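Local coordinates for polyketide biosynthesis 3-hydroxy-3-methylglutaryl-ACP synthase PksG (Bacillus subtilis, PDB 4YXT), which catalyses the aldol condensation of acetyl-ACP with a beta-ketothioester polyketide intermediate during synthesis of the antibiotic bacillaene, at residues A[19-24]-A[38-43]; A[288-293]-A[351-356]. The protein carries 1 engineered substitution. One frame throughout, in Å; residues are numbered along the deposited sequence.

Contact 1: A[19-24]-A[38-43]; sequences DVMELA and LMKEKA
V20 and M21, in the first turn of helix 20-27, meet the backbone and side chains of K40 and K42 as residues 39-42, loop then strand, run past the helix start. The V20 side chain points at them, and its CG2 methyl lies 3.6 Å from CG of K42. The two side chains cross at about a right angle, so the valine methyl bears on the middle of the lysine chain while the ammonium passes on to the backbone O of E165 and the hydroxyl of Y367. K42 takes the position with CG between backbone N and carbonyl carbon (chi1 61°), then runs extended, which carries its CG and CD methylenes across the V20 CG2 methyl.

One hydrogen bond joins the backbones: N of V20 donates to O of K40 at 3.0 Å, nearly straight at 168°. D19, the N-cap residue, directly precedes this amide and makes an antiparallel, non-hydrogen-bonded pair with E41, with CA of D19 and CA of E41 4.8 Å apart. OD1 of D19 comes 3.2 Å from O of K40, two acceptors close together and not bonded. This is the edge of a small three-stranded mixed sheet in which 16-19 is flanked by 41-43 and 360-361, and the central strand passes straight into the helix. The D19 and E41 side chains share one face of it; the carboxylate of E41 is engaged by R293 and R359.

On the outer side M21 and K40 lie alongside each other, pointing the same way. A bend at chi2 (105°) swings the thioether of M21 toward M39 and K40, where its CE sits tightly, 3.4 Å from CG of K40 and 3.6 Å from the backbone O of M39. F34 of helix 31-37 touches both V20 and M21 from the connecting segment.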
# COMPACT_ATOMS: atom_id res chain seq x y z
N ASP A 19 -11.84 -30.57 3.77
CA ASP A 19 -12.35 -30.83 5.11
C ASP A 19 -11.15 -31.00 6.04
O ASP A 19 -10.34 -31.89 5.89
CB ASP A 19 -13.27 -32.03 5.16
CG ASP A 19 -13.89 -32.22 6.54
OD1 ASP A 19 -14.27 -31.23 7.21
OD2 ASP A 19 -14.01 -33.38 6.94
N VAL A 20 -11.05 -30.12 7.00
CA VAL A 20 -9.87 -30.01 7.83
C VAL A 20 -9.88 -31.01 9.01
O VAL A 20 -8.83 -31.26 9.59
CB VAL A 20 -9.68 -28.52 8.21
CG1 VAL A 20 -9.13 -28.31 9.58
CG2 VAL A 20 -8.78 -27.88 7.17
N MET A 21 -11.04 -31.58 9.32
CA MET A 21 -11.10 -32.71 10.27
C MET A 21 -10.54 -33.98 9.63
O MET A 21 -9.71 -34.65 10.24
CB MET A 21 -12.52 -32.93 10.79
CG MET A 21 -13.08 -31.75 11.60
SD MET A 21 -14.32 -30.73 10.75
CE MET A 21 -14.93 -29.76 12.12
N GLU A 22 -10.93 -34.28 8.39
CA GLU A 22 -10.27 -35.35 7.63
C GLU A 22 -8.77 -35.12 7.58
O GLU A 22 -7.97 -36.07 7.68
CB GLU A 22 -10.80 -35.45 6.20
CG GLU A 22 -12.25 -35.92 6.06
CD GLU A 22 -12.81 -35.82 4.62
OE1 GLU A 22 -12.21 -35.14 3.73
OE2 GLU A 22 -13.89 -36.41 4.36
N LEU A 23 -8.36 -33.87 7.38
CA LEU A 23 -6.92 -33.59 7.26
C LEU A 23 -6.22 -33.93 8.57
O LEU A 23 -5.14 -34.47 8.57
CB LEU A 23 -6.67 -32.13 6.87
CG LEU A 23 -5.20 -31.74 6.75
CD1 LEU A 23 -4.56 -32.41 5.54
CD2 LEU A 23 -5.06 -30.22 6.70
N ALA A 24 -6.84 -33.61 9.69
CA ALA A 24 -6.21 -33.87 10.96
C ALA A 24 -5.89 -35.38 11.09
O ALA A 24 -4.76 -35.76 11.46
CB ALA A 24 -7.10 -33.39 12.09
N LEU A 38 -10.75 -24.82 16.43
CA LEU A 38 -12.15 -24.54 16.12
C LEU A 38 -12.33 -24.24 14.64
O LEU A 38 -12.96 -23.26 14.27
CB LEU A 38 -12.71 -23.38 16.96
CG LEU A 38 -12.71 -23.43 18.49
CD1 LEU A 38 -13.40 -22.19 19.07
CD2 LEU A 38 -13.35 -24.66 19.10
N MET A 39 -11.78 -25.08 13.79
CA MET A 39 -11.82 -24.90 12.34
C MET A 39 -12.45 -26.12 11.66
O MET A 39 -12.40 -27.20 12.20
CB MET A 39 -10.41 -24.61 11.84
CG MET A 39 -9.86 -23.27 12.37
SD MET A 39 -10.90 -21.79 12.10
CE MET A 39 -9.95 -20.98 10.81
N LYS A 40 -13.08 -25.95 10.50
CA LYS A 40 -13.76 -27.09 9.84
C LYS A 40 -13.39 -27.21 8.40
O LYS A 40 -13.25 -28.30 7.92
CB LYS A 40 -15.29 -26.99 9.94
CG LYS A 40 -15.83 -26.59 11.31
CD LYS A 40 -17.22 -26.00 11.21
CE LYS A 40 -18.29 -27.09 11.12
NZ LYS A 40 -19.67 -26.49 11.22
N GLU A 41 -13.27 -26.10 7.69
CA GLU A 41 -12.90 -26.18 6.31
C GLU A 41 -11.90 -25.09 6.05
O GLU A 41 -11.85 -24.10 6.73
CB GLU A 41 -14.14 -25.99 5.41
CG GLU A 41 -15.30 -26.94 5.71
CD GLU A 41 -16.63 -26.44 5.16
OE1 GLU A 41 -16.90 -25.22 5.20
OE2 GLU A 41 -17.43 -27.28 4.69
N LYS A 42 -11.05 -25.32 5.07
CA LYS A 42 -10.24 -24.25 4.52
C LYS A 42 -10.46 -24.23 3.01
O LYS A 42 -10.51 -25.30 2.39
CB LYS A 42 -8.77 -24.44 4.87
CG LYS A 42 -8.10 -25.71 4.35
CD LYS A 42 -6.65 -25.68 4.78
CE LYS A 42 -5.77 -26.60 3.94
NZ LYS A 42 -4.34 -26.23 4.14
N ALA A 43 -10.63 -23.04 2.44
CA ALA A 43 -10.53 -22.86 1.01
C ALA A 43 -9.13 -23.20 0.54
O ALA A 43 -8.17 -22.95 1.25
CB ALA A 43 -10.84 -21.42 0.65

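Contact 2: A[288-293]-A[351-356]; sequences LNYCQR and GIEKHL
The ring of Y290 packs against the start of helix 352-357, meeting I352, E353 and L356, in a contact within the C-terminal half of this thiolase-like fold. Over one face comes CG2 of I352, a CH-pi contact 4.0 Å from the centroid of the Y290 ring and 25° off its normal. At the ring edge, close to the plane, CG of E353 lies 3.4 Å from CE1 of Y290. CD1 of L356 approaches CD1 of Y290 at 3.7 Å, and each of the three side chains crosses the tyrosine at about a right angle.

One turn on, a bend at chi3 (62°) turns the guanidinium of R293 over CB of L356, 3.8 Å from CZ of R293. The carboxylate of E353 stays beyond salt-bridge range, though its charge probably still attracts the arginine.

Farther out, OD2 of D311 in helix 301-312 hydrogen-bonds the Y290 hydroxyl, and OG of S308 hydrogen-bonds the Y290 backbone N. D357, besides E41, forms a salt bridge with R293. In the guanidinium plane sits a water whose approach to NH2 of R293 is unusually short and doubtful in detail; it donates to the carbonyl O of L356 at 3.0 Å.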
# COMPACT_ATOMS: atom_id res chain seq x y z
N LEU A 288 -17.71 -15.84 13.79
CA LEU A 288 -16.76 -16.93 13.49
C LEU A 288 -17.26 -17.93 12.48
O LEU A 288 -16.48 -18.73 11.98
CB LEU A 288 -16.37 -17.70 14.77
CG LEU A 288 -15.38 -17.06 15.75
CD1 LEU A 288 -15.98 -15.80 16.33
CD2 LEU A 288 -15.07 -18.02 16.88
N ASN A 289 -18.56 -17.92 12.21
CA ASN A 289 -19.16 -18.87 11.30
C ASN A 289 -18.44 -19.03 9.95
O ASN A 289 -18.00 -20.14 9.61
CB ASN A 289 -20.62 -18.51 11.08
CG ASN A 289 -21.39 -19.59 10.32
OD1 ASN A 289 -21.11 -19.90 9.18
ND2 ASN A 289 -22.37 -20.14 10.97
N TYR A 290 -18.26 -17.94 9.19
CA TYR A 290 -17.61 -18.08 7.86
C TYR A 290 -16.11 -18.33 7.97
O TYR A 290 -15.48 -19.02 7.16
CB TYR A 290 -17.86 -16.85 6.99
CG TYR A 290 -19.27 -16.58 6.68
CD1 TYR A 290 -20.23 -17.60 6.71
CD2 TYR A 290 -19.69 -15.30 6.36
CE1 TYR A 290 -21.55 -17.34 6.43
CE2 TYR A 290 -21.02 -15.03 6.08
CZ TYR A 290 -21.96 -16.04 6.10
OH TYR A 290 -23.31 -15.77 5.83
N CYS A 291 -15.52 -17.73 8.98
CA CYS A 291 -14.11 -17.91 9.20
C CYS A 291 -13.77 -19.38 9.34
O CYS A 291 -12.78 -19.83 8.81
CB CYS A 291 -13.68 -17.11 10.45
SG CYS A 291 -13.83 -15.32 10.14
N GLN A 292 -14.62 -20.13 10.03
CA GLN A 292 -14.42 -21.55 10.18
C GLN A 292 -14.52 -22.35 8.90
O GLN A 292 -14.17 -23.51 8.91
CB GLN A 292 -15.51 -22.14 11.06
CG GLN A 292 -15.49 -21.67 12.49
CD GLN A 292 -16.44 -22.50 13.31
OE1 GLN A 292 -16.12 -23.64 13.66
NE2 GLN A 292 -17.64 -21.98 13.54
N ARG A 293 -15.04 -21.76 7.83
CA ARG A 293 -15.24 -22.49 6.60
C ARG A 293 -14.26 -22.11 5.51
O ARG A 293 -14.06 -22.85 4.53
CB ARG A 293 -16.68 -22.34 6.14
CG ARG A 293 -17.72 -22.80 7.15
CD ARG A 293 -19.17 -22.64 6.64
NE ARG A 293 -19.31 -23.47 5.46
CZ ARG A 293 -20.34 -23.49 4.65
NH1 ARG A 293 -21.37 -22.68 4.82
NH2 ARG A 293 -20.28 -24.30 3.61
N GLY A 351 -25.91 -13.81 -0.80
CA GLY A 351 -25.90 -15.26 -0.62
C GLY A 351 -24.53 -15.82 -0.31
O GLY A 351 -24.13 -16.88 -0.79
N ILE A 352 -23.81 -15.16 0.59
CA ILE A 352 -22.44 -15.66 0.92
C ILE A 352 -22.43 -17.12 1.36
O ILE A 352 -21.64 -17.92 0.85
CB ILE A 352 -21.72 -14.75 1.97
CG1 ILE A 352 -21.30 -13.43 1.32
CG2 ILE A 352 -20.50 -15.43 2.52
CD1 ILE A 352 -21.28 -12.27 2.30
N GLU A 353 -23.30 -17.47 2.30
CA GLU A 353 -23.42 -18.87 2.80
C GLU A 353 -23.64 -19.83 1.66
O GLU A 353 -22.94 -20.85 1.49
CB GLU A 353 -24.59 -18.99 3.79
CG GLU A 353 -24.15 -19.13 5.23
CD GLU A 353 -25.09 -19.91 6.11
OE1 GLU A 353 -26.25 -19.53 6.22
OE2 GLU A 353 -24.65 -20.89 6.74
N LYS A 354 -24.63 -19.48 0.84
CA LYS A 354 -24.96 -20.31 -0.34
C LYS A 354 -23.71 -20.48 -1.22
O LYS A 354 -23.33 -21.59 -1.66
CB LYS A 354 -26.11 -19.62 -1.06
CG LYS A 354 -26.86 -20.37 -2.13
CD LYS A 354 -27.92 -19.43 -2.74
CE LYS A 354 -28.02 -19.58 -4.25
NZ LYS A 354 -26.76 -19.28 -5.01
N HIS A 355 -22.98 -19.41 -1.45
CA HIS A 355 -21.76 -19.60 -2.21
C HIS A 355 -20.77 -20.59 -1.55
O HIS A 355 -20.17 -21.45 -2.21
CB HIS A 355 -21.09 -18.25 -2.47
CG HIS A 355 -19.62 -18.38 -2.66
ND1 HIS A 355 -18.70 -17.79 -1.81
CD2 HIS A 355 -18.90 -19.09 -3.56
CE1 HIS A 355 -17.48 -18.12 -2.19
NE2 HIS A 355 -17.58 -18.92 -3.23
N LEU A 356 -20.56 -20.46 -0.24
CA LEU A 356 -19.65 -21.35 0.45
C LEU A 356 -20.13 -22.82 0.37
O LEU A 356 -19.32 -23.77 0.20
CB LEU A 356 -19.50 -20.94 1.91
CG LEU A 356 -18.86 -19.56 2.17
CD1 LEU A 356 -18.93 -19.20 3.64
CD2 LEU A 356 -17.44 -19.53 1.71
O HOH W 1 -18.40 -25.49 2.47

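In the fold
From the N terminus, strand 16-19 runs into helix 20-27; contact 1 closes the short excursion through helix 31-37 when the chain returns as strand 41-43. Contact 2 comes much later, bringing segments 288-293 and 351-356 together across an intervening region that includes helix 301-312 and the central-sheet strands 319-327 and 331-339. The two loops are in series, neither nested nor crossed, but they meet in space, their centres 14 Å apart. E41 OE1 lies 3.0 Å from R293 NE in a salt bridge, and E41 N probably hydrogen-bonds to Q292 O. The small sheet of strands 16-19, 41-43 and 360-361 is thereby tied to the 288-293 region.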